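Local coordinates for protein leucine aminopeptidase 1, chloroplastic (Solanum lycopersicum, PDB 5D8N) that removes unsubstituted N-terminal residues, preferably leucine, from peptides as a magnesium-dependent homohexameric aminopeptidase and also has chaperone activity, at residues 300-305 / 354-359; 380-385 / 471-476; 388-393 / 484-489; 409-414 / 497-502. The protein carries 1 engineered substitution. All coordinates share one frame; numbering follows the deposited sequence. Where two conformers were deposited one is given.

Interaction 1: residues 300-305 / 354-359; sequences KGLTFD and AACENM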
# COMPACT_ATOMS: atom_id res chain seq x y z
N LYS A 300 21.04 -11.86 -20.81
CA LYS A 300 21.14 -11.13 -19.56
C LYS A 300 21.69 -12.04 -18.46
O LYS A 300 21.17 -13.12 -18.21
CB LYS A 300 19.77 -10.58 -19.15
CG LYS A 300 19.80 -9.85 -17.82
CD LYS A 300 18.46 -9.21 -17.52
CE LYS A 300 18.00 -9.67 -16.15
NZ LYS A 300 17.09 -8.70 -15.54
N GLY A 301 22.72 -11.58 -17.77
CA GLY A 301 23.42 -12.41 -16.80
C GLY A 301 23.65 -11.74 -15.46
O GLY A 301 24.72 -11.79 -14.87
N LEU A 302 22.58 -11.21 -14.89
CA LEU A 302 22.58 -10.86 -13.48
C LEU A 302 22.32 -12.14 -12.69
O LEU A 302 21.21 -12.71 -12.72
CB LEU A 302 21.50 -9.82 -13.20
CG LEU A 302 21.99 -8.38 -13.41
CD1 LEU A 302 22.30 -8.15 -14.87
CD2 LEU A 302 20.90 -7.41 -12.95
N THR A 303 23.36 -12.58 -11.99
CA THR A 303 23.32 -13.80 -11.22
C THR A 303 22.47 -13.61 -9.96
O THR A 303 21.81 -14.52 -9.48
CB THR A 303 24.74 -14.26 -10.83
OG1 THR A 303 25.41 -13.25 -10.06
CG2 THR A 303 25.55 -14.57 -12.06
N PHE A 304 22.36 -12.35 -9.57
CA PHE A 304 21.33 -11.90 -8.65
C PHE A 304 20.94 -10.46 -8.99
O PHE A 304 21.81 -9.59 -9.22
CB PHE A 304 21.84 -11.95 -7.20
CG PHE A 304 20.86 -11.40 -6.20
CD1 PHE A 304 19.72 -12.10 -5.86
CD2 PHE A 304 21.04 -10.14 -5.67
CE1 PHE A 304 18.74 -11.53 -5.06
CE2 PHE A 304 20.07 -9.57 -4.85
CZ PHE A 304 18.91 -10.26 -4.56
N ASP A 305 19.65 -10.20 -8.92
CA ASP A 305 19.11 -8.86 -9.15
C ASP A 305 18.37 -8.29 -7.93
O ASP A 305 17.27 -8.75 -7.60
CB ASP A 305 18.18 -8.89 -10.35
CG ASP A 305 17.90 -7.51 -10.91
OD1 ASP A 305 18.17 -6.53 -10.17
OD2 ASP A 305 17.47 -7.44 -12.08
N ALA A 354 27.13 -10.45 -20.22
CA ALA A 354 27.75 -9.52 -19.29
C ALA A 354 27.31 -9.84 -17.87
O ALA A 354 26.23 -9.41 -17.42
CB ALA A 354 27.40 -8.09 -19.65
N ALA A 355 28.09 -10.70 -17.21
CA ALA A 355 27.68 -11.27 -15.94
C ALA A 355 28.13 -10.41 -14.75
O ALA A 355 29.24 -9.89 -14.70
CB ALA A 355 28.25 -12.67 -15.80
N CYS A 356 27.21 -10.22 -13.82
CA CYS A 356 27.47 -9.49 -12.59
C CYS A 356 26.34 -9.80 -11.62
O CYS A 356 25.35 -10.43 -11.98
CB CYS A 356 27.54 -7.98 -12.84
SG CYS A 356 26.03 -7.26 -13.53
N GLU A 357 26.50 -9.38 -10.37
CA GLU A 357 25.38 -9.36 -9.45
C GLU A 357 25.11 -7.93 -9.02
O GLU A 357 25.99 -7.08 -9.04
CB GLU A 357 25.57 -10.30 -8.25
CG GLU A 357 26.75 -10.01 -7.36
CD GLU A 357 26.81 -10.86 -6.11
OE1 GLU A 357 25.99 -11.80 -5.94
OE2 GLU A 357 27.57 -10.43 -5.20
N ASN A 358 23.82 -7.63 -8.92
CA ASN A 358 23.36 -6.29 -8.59
C ASN A 358 23.08 -6.19 -7.09
O ASN A 358 22.05 -6.65 -6.62
CB ASN A 358 22.11 -5.95 -9.41
CG ASN A 358 21.55 -4.58 -9.07
OD1 ASN A 358 22.20 -3.80 -8.37
ND2 ASN A 358 20.31 -4.31 -9.48
N MET A 359 24.04 -5.64 -6.37
CA MET A 359 24.02 -5.58 -4.92
C MET A 359 23.90 -4.14 -4.39
O MET A 359 23.77 -3.18 -5.15
CB MET A 359 25.31 -6.20 -4.37
CG MET A 359 25.51 -7.66 -4.71
SD MET A 359 24.36 -8.77 -3.87
CE MET A 359 25.29 -9.20 -2.41
O HOH W 1 23.95 -9.04 -18.54
O HOH W 2 26.02 -14.04 -7.52

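Interaction 2: residues 380-385 / 471-476; sequences EVNNTD and INTGPG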
# COMPACT_ATOMS: atom_id res chain seq x y z
N GLU A 380 20.18 8.23 -17.52
CA GLU A 380 19.79 8.59 -16.17
C GLU A 380 19.03 7.45 -15.52
O GLU A 380 18.01 6.99 -16.02
CB GLU A 380 18.92 9.84 -16.14
CG GLU A 380 18.44 10.21 -14.74
CD GLU A 380 17.54 11.43 -14.71
OE1 GLU A 380 16.90 11.78 -15.75
OE2 GLU A 380 17.60 12.08 -13.64
N VAL A 381 19.57 6.94 -14.43
CA VAL A 381 19.03 5.72 -13.86
C VAL A 381 17.94 6.12 -12.89
O VAL A 381 18.18 6.28 -11.71
CB VAL A 381 20.14 4.86 -13.21
CG1 VAL A 381 19.55 3.61 -12.60
CG2 VAL A 381 21.18 4.48 -14.25
N ASN A 382 16.72 6.27 -13.38
CA ASN A 382 15.62 6.68 -12.52
C ASN A 382 15.06 5.52 -11.69
O ASN A 382 14.31 5.76 -10.74
CB ASN A 382 14.49 7.34 -13.31
CG ASN A 382 13.85 6.38 -14.30
OD1 ASN A 382 14.54 5.72 -15.06
ND2 ASN A 382 12.53 6.44 -14.42
N ASN A 383 15.41 4.29 -12.05
CA ASN A 383 14.88 3.14 -11.31
C ASN A 383 15.92 2.03 -11.21
O ASN A 383 16.25 1.40 -12.22
CB ASN A 383 13.64 2.62 -12.04
CG ASN A 383 12.96 1.46 -11.32
OD1 ASN A 383 13.08 1.29 -10.12
ND2 ASN A 383 12.24 0.67 -12.08
N THR A 384 16.40 1.77 -10.00
CA THR A 384 17.41 0.76 -9.75
C THR A 384 16.92 -0.69 -9.76
O THR A 384 17.72 -1.62 -9.75
CB THR A 384 18.16 1.01 -8.43
OG1 THR A 384 17.21 1.10 -7.36
CG2 THR A 384 18.99 2.30 -8.52
N ASP A 385 15.62 -0.87 -9.99
CA ASP A 385 15.07 -2.20 -10.22
C ASP A 385 15.09 -2.58 -11.70
O ASP A 385 14.74 -3.71 -12.06
CB ASP A 385 13.62 -2.25 -9.73
CG ASP A 385 13.51 -2.26 -8.20
OD1 ASP A 385 14.52 -2.49 -7.49
OD2 ASP A 385 12.39 -1.97 -7.73
N ILE A 471 16.22 8.11 -19.90
CA ILE A 471 16.09 7.44 -18.62
C ILE A 471 16.07 5.93 -18.89
O ILE A 471 15.87 5.52 -20.02
CB ILE A 471 14.82 7.85 -17.86
CG1 ILE A 471 13.56 7.51 -18.65
CG2 ILE A 471 14.86 9.33 -17.49
CD1 ILE A 471 12.26 7.99 -18.02
N ASN A 472 16.18 5.11 -17.84
CA ASN A 472 16.20 3.67 -18.01
C ASN A 472 14.84 2.99 -17.86
O ASN A 472 14.62 1.93 -18.45
CB ASN A 472 17.26 3.02 -17.12
CG ASN A 472 16.82 2.88 -15.67
OD1 ASN A 472 16.46 3.86 -15.02
ND2 ASN A 472 16.99 1.69 -15.12
N THR A 473 13.86 3.68 -17.29
CA THR A 473 12.57 3.07 -17.02
C THR A 473 11.41 4.00 -17.30
O THR A 473 11.32 5.09 -16.73
CB THR A 473 12.49 2.69 -15.53
OG1 THR A 473 13.54 1.76 -15.24
CG2 THR A 473 11.18 2.04 -15.21
N GLY A 474 10.53 3.57 -18.19
CA GLY A 474 9.38 4.35 -18.59
C GLY A 474 8.19 4.01 -17.72
O GLY A 474 8.32 3.30 -16.73
N PRO A 475 7.03 4.60 -18.03
CA PRO A 475 5.82 4.27 -17.28
C PRO A 475 5.41 2.78 -17.36
O PRO A 475 5.91 2.02 -18.17
CB PRO A 475 4.76 5.19 -17.88
CG PRO A 475 5.30 5.65 -19.18
CD PRO A 475 6.80 5.54 -19.14
N GLY A 476 4.62 2.35 -16.39
CA GLY A 476 4.16 0.96 -16.33
C GLY A 476 3.43 0.56 -17.59
O GLY A 476 3.61 -0.55 -18.09

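Interaction 3: residues 388-393 / 484-489; sequences GRLTLA and ALFLKQ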
# COMPACT_ATOMS: atom_id res chain seq x y z
N GLY A 388 19.18 -4.41 -15.22
CA GLY A 388 19.56 -5.44 -16.17
C GLY A 388 19.77 -4.90 -17.59
O GLY A 388 20.73 -5.27 -18.26
N ARG A 389 18.89 -4.00 -18.02
CA ARG A 389 18.96 -3.44 -19.35
C ARG A 389 20.21 -2.62 -19.53
O ARG A 389 20.70 -2.54 -20.66
CB ARG A 389 17.73 -2.60 -19.68
CG ARG A 389 17.52 -1.42 -18.75
CD ARG A 389 16.15 -0.81 -18.98
NE ARG A 389 15.11 -1.70 -18.51
CZ ARG A 389 13.80 -1.47 -18.64
NH1 ARG A 389 13.35 -0.42 -19.31
NH2 ARG A 389 12.94 -2.37 -18.21
N LEU A 390 20.78 -2.08 -18.45
CA LEU A 390 22.03 -1.35 -18.57
C LEU A 390 23.16 -2.29 -18.99
O LEU A 390 24.04 -1.92 -19.76
CB LEU A 390 22.43 -0.63 -17.27
CG LEU A 390 21.88 0.78 -16.98
CD1 LEU A 390 20.38 0.83 -17.20
CD2 LEU A 390 22.21 1.18 -15.55
N THR A 391 23.21 -3.47 -18.37
CA THR A 391 24.24 -4.43 -18.71
C THR A 391 24.07 -4.87 -20.16
O THR A 391 25.04 -5.08 -20.89
CB THR A 391 24.27 -5.64 -17.77
OG1 THR A 391 23.10 -6.45 -17.93
CG2 THR A 391 24.37 -5.17 -16.34
N LEU A 392 22.82 -5.04 -20.56
CA LEU A 392 22.55 -5.43 -21.95
C LEU A 392 22.96 -4.37 -22.96
O LEU A 392 23.35 -4.70 -24.07
CB LEU A 392 21.08 -5.76 -22.16
CG LEU A 392 20.61 -7.09 -21.56
CD1 LEU A 392 19.10 -7.13 -21.58
CD2 LEU A 392 21.19 -8.25 -22.35
N ALA A 393 22.86 -3.11 -22.58
CA ALA A 393 23.30 -2.04 -23.46
C ALA A 393 24.75 -2.24 -23.95
O ALA A 393 25.03 -2.26 -25.15
CB ALA A 393 23.15 -0.71 -22.75
N ALA A 484 12.15 -2.55 -24.74
CA ALA A 484 12.70 -2.88 -26.06
C ALA A 484 13.25 -1.65 -26.78
O ALA A 484 14.33 -1.70 -27.38
CB ALA A 484 11.65 -3.57 -26.91
N LEU A 485 12.54 -0.53 -26.68
CA LEU A 485 12.97 0.70 -27.33
C LEU A 485 14.26 1.22 -26.69
O LEU A 485 15.17 1.67 -27.39
CB LEU A 485 11.90 1.77 -27.24
CG LEU A 485 10.60 1.54 -28.01
CD1 LEU A 485 9.59 2.61 -27.66
CD2 LEU A 485 10.84 1.56 -29.50
N PHE A 486 14.41 0.99 -25.39
CA PHE A 486 15.66 1.31 -24.71
C PHE A 486 16.83 0.54 -25.30
O PHE A 486 17.86 1.12 -25.65
CB PHE A 486 15.53 1.09 -23.21
CG PHE A 486 16.80 1.29 -22.46
CD1 PHE A 486 17.71 0.25 -22.30
CD2 PHE A 486 17.06 2.49 -21.85
CE1 PHE A 486 18.87 0.43 -21.56
CE2 PHE A 486 18.22 2.70 -21.12
CZ PHE A 486 19.18 1.70 -21.08
N LEU A 487 16.67 -0.76 -25.43
CA LEU A 487 17.73 -1.62 -25.91
C LEU A 487 18.13 -1.28 -27.34
O LEU A 487 19.30 -1.36 -27.69
CB LEU A 487 17.35 -3.08 -25.81
CG LEU A 487 17.16 -3.62 -24.40
CD1 LEU A 487 16.64 -5.06 -24.46
CD2 LEU A 487 18.47 -3.56 -23.62
N LYS A 488 17.16 -0.88 -28.14
CA LYS A 488 17.40 -0.49 -29.52
C LYS A 488 18.41 0.65 -29.65
O LYS A 488 19.04 0.78 -30.69
CB LYS A 488 16.07 -0.04 -30.14
CG LYS A 488 16.12 0.29 -31.63
CD LYS A 488 14.72 0.54 -32.16
CE LYS A 488 14.67 0.99 -33.61
NZ LYS A 488 14.76 2.47 -33.64
N GLN A 489 18.52 1.50 -28.63
CA GLN A 489 19.44 2.62 -28.66
C GLN A 489 20.88 2.13 -28.72
O GLN A 489 21.80 2.93 -28.89
CB GLN A 489 19.26 3.50 -27.41
CG GLN A 489 17.95 4.28 -27.37
CD GLN A 489 17.96 5.46 -28.30
OE1 GLN A 489 18.96 6.18 -28.42
NE2 GLN A 489 16.89 5.61 -29.05

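Interaction 4: residues 409-414 / 497-502; sequences DLATLT and WLHLDV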
# COMPACT_ATOMS: atom_id res chain seq x y z
N ASP A 409 18.76 -11.26 -28.38
CA ASP A 409 19.01 -11.23 -26.94
C ASP A 409 17.83 -11.83 -26.20
O ASP A 409 16.70 -11.75 -26.66
CB ASP A 409 19.32 -9.83 -26.41
CG ASP A 409 18.08 -8.99 -26.21
OD1 ASP A 409 17.36 -9.22 -25.18
OD2 ASP A 409 17.88 -8.05 -27.02
N LEU A 410 18.14 -12.53 -25.11
CA LEU A 410 17.14 -13.05 -24.20
C LEU A 410 17.39 -12.46 -22.83
O LEU A 410 18.50 -12.50 -22.30
CB LEU A 410 17.22 -14.57 -24.11
CG LEU A 410 16.60 -15.31 -25.31
CD1 LEU A 410 17.59 -15.26 -26.45
CD2 LEU A 410 16.30 -16.75 -24.95
N ALA A 411 16.32 -11.95 -22.25
CA ALA A 411 16.39 -11.30 -20.94
C ALA A 411 15.05 -11.38 -20.23
O ALA A 411 13.97 -11.23 -20.83
CB ALA A 411 16.79 -9.84 -21.11
N THR A 412 15.14 -11.66 -18.94
CA THR A 412 14.02 -11.49 -18.03
C THR A 412 13.93 -10.02 -17.71
O THR A 412 14.50 -9.54 -16.72
CB THR A 412 14.25 -12.31 -16.75
OG1 THR A 412 15.55 -12.04 -16.20
CG2 THR A 412 14.21 -13.76 -17.06
N LEU A 413 13.34 -9.25 -18.61
CA LEU A 413 13.44 -7.81 -18.55
C LEU A 413 12.36 -7.11 -17.73
O LEU A 413 12.66 -6.19 -17.01
CB LEU A 413 13.49 -7.19 -19.94
CG LEU A 413 14.33 -5.92 -19.95
CD1 LEU A 413 15.81 -6.27 -19.92
CD2 LEU A 413 14.01 -5.08 -21.17
N THR A 414 11.10 -7.50 -17.87
CA THR A 414 10.00 -6.75 -17.25
C THR A 414 8.97 -7.68 -16.61
O THR A 414 8.73 -8.80 -17.10
CB THR A 414 9.28 -5.86 -18.30
OG1 THR A 414 8.64 -6.68 -19.29
CG2 THR A 414 10.27 -4.93 -18.97
N TRP A 497 18.17 -7.38 -35.37
CA TRP A 497 18.18 -7.60 -33.94
C TRP A 497 16.77 -7.84 -33.43
O TRP A 497 15.82 -7.15 -33.80
CB TRP A 497 18.84 -6.43 -33.23
CG TRP A 497 18.46 -6.32 -31.77
CD1 TRP A 497 18.89 -7.13 -30.75
CD2 TRP A 497 17.47 -5.45 -31.21
NE1 TRP A 497 18.30 -6.75 -29.58
CE2 TRP A 497 17.45 -5.70 -29.83
CE3 TRP A 497 16.78 -4.35 -31.71
CZ2 TRP A 497 16.67 -4.95 -28.95
CZ3 TRP A 497 15.96 -3.64 -30.83
CH2 TRP A 497 15.93 -3.93 -29.47
N LEU A 498 16.65 -8.89 -32.63
CA LEU A 498 15.42 -9.20 -31.91
C LEU A 498 15.67 -9.42 -30.42
O LEU A 498 16.61 -10.11 -30.01
CB LEU A 498 14.77 -10.44 -32.50
CG LEU A 498 13.43 -10.91 -31.91
CD1 LEU A 498 12.64 -11.57 -33.02
CD2 LEU A 498 13.60 -11.89 -30.78
N HIS A 499 14.74 -8.89 -29.64
CA HIS A 499 14.80 -8.96 -28.18
C HIS A 499 13.67 -9.87 -27.70
O HIS A 499 12.50 -9.66 -28.06
CB HIS A 499 14.62 -7.55 -27.59
CG HIS A 499 14.17 -7.53 -26.17
ND1 HIS A 499 14.93 -8.03 -25.15
CD2 HIS A 499 13.09 -6.95 -25.59
CE1 HIS A 499 14.32 -7.82 -23.99
NE2 HIS A 499 13.20 -7.16 -24.23
N LEU A 500 14.03 -10.84 -26.88
CA LEU A 500 13.06 -11.77 -26.34
C LEU A 500 12.96 -11.62 -24.83
O LEU A 500 13.92 -11.88 -24.09
CB LEU A 500 13.45 -13.18 -26.75
CG LEU A 500 12.33 -14.23 -26.74
CD1 LEU A 500 11.24 -13.91 -27.75
CD2 LEU A 500 12.89 -15.63 -26.99
N ASP A 501 11.82 -11.09 -24.38
CA ASP A 501 11.54 -10.88 -22.95
C ASP A 501 10.93 -12.17 -22.40
O ASP A 501 9.74 -12.47 -22.58
CB ASP A 501 10.61 -9.68 -22.76
CG ASP A 501 10.59 -9.14 -21.31
OD1 ASP A 501 11.06 -9.83 -20.39
OD2 ASP A 501 10.11 -7.98 -21.10
N VAL A 502 11.75 -12.91 -21.66
CA VAL A 502 11.45 -14.27 -21.22
C VAL A 502 11.21 -14.35 -19.70
O VAL A 502 11.32 -15.41 -19.11
CB VAL A 502 12.60 -15.24 -21.56
CG1 VAL A 502 12.81 -15.32 -23.07
CG2 VAL A 502 13.91 -14.85 -20.91

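Interaction 1: residues 300-305 / 354-359
Strand 300-302 runs parallel to strand 354-358, Leu302 level with Cys356, with the short axes 4.8 Å apart and 34° between their directions. The pair belongs to the central mixed sheet of the M17 catalytic domain, and one of its strands carries the magnesium ligands Lys300 and Asp305. Cys356 gives its N to Gly301 O (3.1 Å) and takes Thr303 N on its own O (2.9 Å). The chain then turns a corner at Thr303 and Phe304, and pairing resumes with an almost straight bond from Asn358 N to Phe304 O (2.8 Å). On the face of Leu302, Cys356 and Asn358, Leu302 and Asn358 point the same way, and Leu302 CD2 lies 4.0 Å from Asn358 CB. With CG of Asn358 and of Asp305 each anti to its backbone N, the amide reaches the carboxylate: Asn358 ND2 donates to Asp305 OD1 (3.2 Å) on its syn side but well out of the carboxylate plane, the two planes turned 48° apart. Asp305 OD1 also accepts from Gly307 N, so two donors grip this oxygen and probably limit the rotation of the carboxylate. On the other face a water donates to Glu357 OE1 and accepts from Thr303 OG1; Glu357 OE1 also forms a salt bridge with Arg366 of the second subunit. Beyond them Phe304 and Met359 cross at about a right angle, a Met-aromatic contact in which Met359 SD sits 4.0 Å from Phe304 CD2.

Interaction 2: residues 380-385 / 471-476
Glu380 and Ile471 form a single parallel bridge, after which two asparagine side chains, Asn382 and Asn472, reach across to the backbone of the opposite loop. Both have CG between their own N and carbonyl carbon (chi1 63° and 79°), which folds each amide back beside the chain. Asn472 binds Asn383 at both ends: its ND2 donates to Asn383 O (3.0 Å), which lies in the amide plane, while its OD1 receives Asn383 N (3.2 Å) on a lone pair. ND2 has a second acceptor in Ala386 O, so both of its hydrogens can be used. Asn382 treats Thr473 in a similar but weaker way. Its ND2 gives an almost straight bond to Thr473 O (2.9 Å), on a lone pair of that carbonyl, and its OD1 takes weak bonds from Asn472 N and Thr473 N. Asn472 N is shared with Glu380 O, again weakly (3.2 Å). A leucine in place of Asn472 would probably leave Asn383 N and O, and Ala386 O, without these partners. The carboxylate of Glu380 is taken up by Ser465 at OE1 and by a salt bridge from Lys323 of the third subunit at OE2. Val381 centres an inverse gamma turn, and the arrangement as a whole is a loop-to-loop contact at the approach to the dinuclear magnesium site of an M17 peptidase, just ahead of the metal ligand Asp385.

Interaction 3: residues 388-393 / 484-489
Arg389 packs its methylenes against the Phe486 ring, CD over one face, the central contact between two helices of the catalytic domain that pack on the same side of its mixed sheet. The segments 388-393 and 484-488 run nearly alike, 28° between their directions and axes 9.9 Å apart, so side chains rather than backbones fill the interface. With CG of Phe486 anti to its backbone N, the ring reaches over to the first turn of the other helix, where Arg389 CB, CG and CD come against its CD1-CE1 side. CD makes a CH-pi contact, 4.0 Å from the centroid of the Phe486 ring and 18° off its normal. Arg389 CG, placed between its own N and carbonyl carbon, comes to 3.6 Å from Phe486 CE1, and a bend at chi3 then carries the guanidinium away, its plane 53° from the ring. With Arg389 CZ 6.0 Å from the centroid of the Phe486 ring, any cation-pi attraction is at most weak. Arg389 is a predicted active-site residue; its NH1 forms a weak hydrogen bond with Asn472 O. An alanine instead of Phe486 would strip the ring from beneath the arginine methylenes, and the arginine chain would probably be freer to turn. Phe490 meets the same ring obliquely. Within helix 388-401, Thr391 OG1 donates to Gly388 O (2.7 Å). Beside the ring Leu487 crosses Leu392, and its CD2 rests against both Leu392 CB (3.7 Å) and Arg389 O (3.8 Å).

Interaction 4: residues 409-414 / 497-502
Asp409 holds two aromatic rings of the neighbouring strand through its carboxylate. OD1 accepts from His499 ND1 (2.7 Å), a straight bond lying in the imidazole plane and reaching the oxygen on its syn side. OD2 accepts from Trp497 NE1 (2.9 Å), nearly along the C-O axis, with the indole and carboxylate close to coplanar at 26°. The two bonds fix the carboxylate's rotation and satisfy both oxygens of this buried acid. CG of Asp409 stands between its own N and carbonyl carbon (chi1 80°), a turn that swings the group across to strand 497-501. Asp501 plays the reverse part farther along: OD2 takes the hydroxyl of Thr414 OG1 (2.7 Å), and OD1 takes Leu413 N (3.0 Å) from above the carboxylate plane, holding the loop that leaves strand 409-411. Parallel pairing sets these side chains in register. Asp409 N and O bond Leu498 O and Leu500 N, Ala411 N bonds Leu500 O (3.0 Å), and Ala411 O receives Val502 N. On the opposite face Leu410 and Leu500 lie side by side, Leu410 CG 4.1 Å from Leu500 CB. Thr414 OG1 also accepts from Ile417 N at the start of helix 416-421. Outside the pair, strand 293-305 flanks strand 406-411 and strand 426-429 flanks 496-501, while helices 388-401 and 479-488 pack against the face of Trp497, His499 and Ala411.

Interactions 1 and 4 lie in one mixed sheet, where strands 293-305 and 406-411 are neighbours: Lys300 N meets Leu410 O, and Lys300 NZ meets Thr412 O. Interaction 3 packs on that sheet, Leu392 against Ala411 and Leu487 against His499, with its centre about 10 Å from that of interaction 4. These three are buried; interaction 2, between loops, is only partly so and relies on side-chain amides gripping backbone. Their chemistry differs accordingly: strand ladders with buried carboxylates in 1 and 4, and hydrocarbon and ring packing in 3. Subunit neighbours reach interactions 1 and 2, whereas 3 and 4 are touched by no other chain of the hexamer.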